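PDB 6QGL: VP5 from Halorubrum pleomorphic virus 6, which probably mediates fusion of the viral envelope with the host cell membrane, as a membrane-bound envelope protein of an archaeal virus. Local coordinates for residues W401-N404 / T408-Y411. Residues are numbered along the deposited sequence; the frame is centred on the assembly and turned at random.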
ATOM      1  N   TRP A 401      -1.139 -17.142  22.123  1.00 92.20           N
ATOM      2  CA  TRP A 401      -0.812 -16.352  23.313  1.00 92.59           C
ATOM      3  C   TRP A 401      -2.072 -15.678  23.868  1.00 99.87           C
ATOM      4  O   TRP A 401      -2.704 -14.881  23.170  1.00100.87           O
ATOM      5  CB  TRP A 401       0.264 -15.299  22.996  1.00 90.48           C
ATOM      6  CG  TRP A 401       1.634 -15.860  22.761  1.00 89.32           C
ATOM      7  CD1 TRP A 401       2.246 -16.050  21.558  1.00 91.11           C
ATOM      8  CD2 TRP A 401       2.577 -16.269  23.761  1.00 87.91           C
ATOM      9  NE1 TRP A 401       3.511 -16.556  21.745  1.00 89.01           N
ATOM     10  CE2 TRP A 401       3.740 -16.705  23.087  1.00 90.33           C
ATOM     11  CE3 TRP A 401       2.553 -16.313  25.166  1.00 89.60           C
ATOM     12  CZ2 TRP A 401       4.863 -17.192  23.769  1.00 88.40           C
ATOM     13  CZ3 TRP A 401       3.668 -16.788  25.839  1.00 89.56           C
ATOM     14  CH2 TRP A 401       4.803 -17.225  25.144  1.00 88.80           C
ATOM     15  N   THR A 402      -2.438 -16.010  25.119  1.00 97.86           N
ATOM     16  CA  THR A 402      -3.618 -15.473  25.805  1.00100.73           C
ATOM     17  C   THR A 402      -3.286 -14.134  26.479  1.00106.81           C
ATOM     18  O   THR A 402      -2.341 -14.064  27.266  1.00105.38           O
ATOM     19  CB  THR A 402      -4.177 -16.510  26.802  1.00107.66           C
ATOM     20  OG1 THR A 402      -4.260 -17.790  26.169  1.00105.79           O
ATOM     21  CG2 THR A 402      -5.544 -16.124  27.352  1.00108.95           C
ATOM     22  N   ASP A 403      -4.073 -13.083  26.177  1.00106.45           N
ATOM     23  CA  ASP A 403      -3.908 -11.740  26.745  1.00108.14           C
ATOM     24  C   ASP A 403      -4.424 -11.708  28.187  1.00114.22           C
ATOM     25  O   ASP A 403      -5.568 -12.096  28.437  1.00115.90           O
ATOM     26  CB  ASP A 403      -4.647 -10.693  25.881  1.00112.02           C
ATOM     27  CG  ASP A 403      -4.245  -9.235  26.086  1.00123.88           C
ATOM     28  OD1 ASP A 403      -3.815  -8.881  27.209  1.00125.09           O
ATOM     29  OD2 ASP A 403      -4.386  -8.443  25.130  1.00130.48           O
ATOM     30  N   ASN A 404      -3.579 -11.243  29.130  1.00110.45           N
ATOM     31  CA  ASN A 404      -3.940 -11.134  30.551  1.00112.19           C
ATOM     32  C   ASN A 404      -4.551  -9.764  30.871  1.00119.66           C
ATOM     33  O   ASN A 404      -5.182  -9.605  31.919  1.00121.70           O
ATOM     34  CB  ASN A 404      -2.724 -11.390  31.461  1.00110.30           C
ATOM     35  CG  ASN A 404      -1.955 -12.665  31.193  1.00123.13           C
ATOM     36  OD1 ASN A 404      -2.517 -13.761  31.063  1.00114.36           O
ATOM     37  ND2 ASN A 404      -0.640 -12.547  31.134  1.00111.82           N
ATOM     38  N   THR A 408       0.774  -8.127  29.679  1.00104.67           N
ATOM     39  CA  THR A 408       1.445  -9.423  29.614  1.00101.09           C
ATOM     40  C   THR A 408       0.568 -10.461  28.910  1.00103.16           C
ATOM     41  O   THR A 408      -0.657 -10.438  29.053  1.00104.55           O
ATOM     42  CB  THR A 408       1.812  -9.923  31.028  1.00107.76           C
ATOM     43  OG1 THR A 408       0.631 -10.023  31.827  1.00108.84           O
ATOM     44  CG2 THR A 408       2.849  -9.044  31.723  1.00106.78           C
ATOM     45  N   TRP A 409       1.206 -11.376  28.161  1.00 96.45           N
ATOM     46  CA  TRP A 409       0.552 -12.474  27.447  1.00 94.89           C
ATOM     47  C   TRP A 409       1.125 -13.799  27.944  1.00 93.88           C
ATOM     48  O   TRP A 409       2.330 -13.881  28.192  1.00 91.85           O
ATOM     49  CB  TRP A 409       0.753 -12.346  25.929  1.00 93.09           C
ATOM     50  CG  TRP A 409      -0.080 -11.285  25.278  1.00 96.37           C
ATOM     51  CD1 TRP A 409      -1.202 -11.474  24.527  1.00100.27           C
ATOM     52  CD2 TRP A 409       0.169  -9.874  25.282  1.00 97.75           C
ATOM     53  NE1 TRP A 409      -1.687 -10.264  24.086  1.00101.65           N
ATOM     54  CE2 TRP A 409      -0.861  -9.264  24.531  1.00103.44           C
ATOM     55  CE3 TRP A 409       1.167  -9.059  25.847  1.00 99.34           C
ATOM     56  CZ2 TRP A 409      -0.929  -7.878  24.340  1.00104.53           C
ATOM     57  CZ3 TRP A 409       1.085  -7.686  25.677  1.00102.75           C
ATOM     58  CH2 TRP A 409       0.052  -7.108  24.926  1.00104.88           C
ATOM     59  N   SER A 410       0.275 -14.830  28.093  1.00 88.47           N
ATOM     60  CA  SER A 410       0.728 -16.138  28.567  1.00 85.67           C
ATOM     61  C   SER A 410       0.245 -17.314  27.710  1.00 86.85           C
ATOM     62  O   SER A 410      -0.778 -17.212  27.034  1.00 87.68           O
ATOM     63  CB  SER A 410       0.364 -16.342  30.038  1.00 89.93           C
ATOM     64  OG  SER A 410      -0.971 -16.785  30.218  1.00 99.62           O
ATOM     65  N   TYR A 411       0.998 -18.430  27.752  1.00 80.05           N
ATOM     66  CA  TYR A 411       0.704 -19.686  27.054  1.00 78.43           C
ATOM     67  C   TYR A 411       1.034 -20.866  27.977  1.00 80.03           C
ATOM     68  O   TYR A 411       2.053 -20.831  28.668  1.00 78.41           O
ATOM     69  CB  TYR A 411       1.477 -19.785  25.715  1.00 78.19           C
ATOM     70  CG  TYR A 411       1.343 -21.128  25.023  1.00 79.08           C
ATOM     71  CD1 TYR A 411       0.206 -21.444  24.284  1.00 82.17           C
ATOM     72  CD2 TYR A 411       2.344 -22.090  25.126  1.00 78.28           C
ATOM     73  CE1 TYR A 411       0.064 -22.689  23.671  1.00 82.53           C
ATOM     74  CE2 TYR A 411       2.215 -23.336  24.514  1.00 78.90           C
ATOM     75  CZ  TYR A 411       1.072 -23.632  23.789  1.00 87.33           C
ATOM     76  OH  TYR A 411       0.943 -24.860  23.187  1.00 88.13           O
TER
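The backbone O of Thr-402 accepts the N-H of Ser-410 at 2.8 Å and also receives a CA-H...O contact from Trp-409 CA at 3.3 Å. With the reciprocal bond from Thr-402 N to Ser-410 O, this marks the hydrogen-bonded pair of a short antiparallel beta hairpin, whose second strand also pairs with strand 371-374 to make a small three-stranded sheet near the surface. Toward the turn, Asn-404 N donates to Thr-408 O. The Asn-404 side chain adds a second link: its ND2 reaches Thr-408 OG1 at 2.9 Å in a nearly straight bond (168°) lying close to the amide plane, while OD1 takes a weak bond from Ser-410 OG. In the non-hydrogen-bonded pair, Asp-403 has CG anti to the backbone N (chi1 -163°), which carries the carboxylate alongside NE1 and CE2 of the Trp-409 indole; it is turned 39° from the ring plane, and OD1 sits above one face near the rim while also accepting from Gly-405 N. Trp-401 is buried, its indole packed against Pro-378 and, beyond strand 409-412, Ile-372 and Ile-374. Over one face of its six-membered ring, Tyr-411 makes a CH-pi contact, with CB 4.0 Å from the ring centroid.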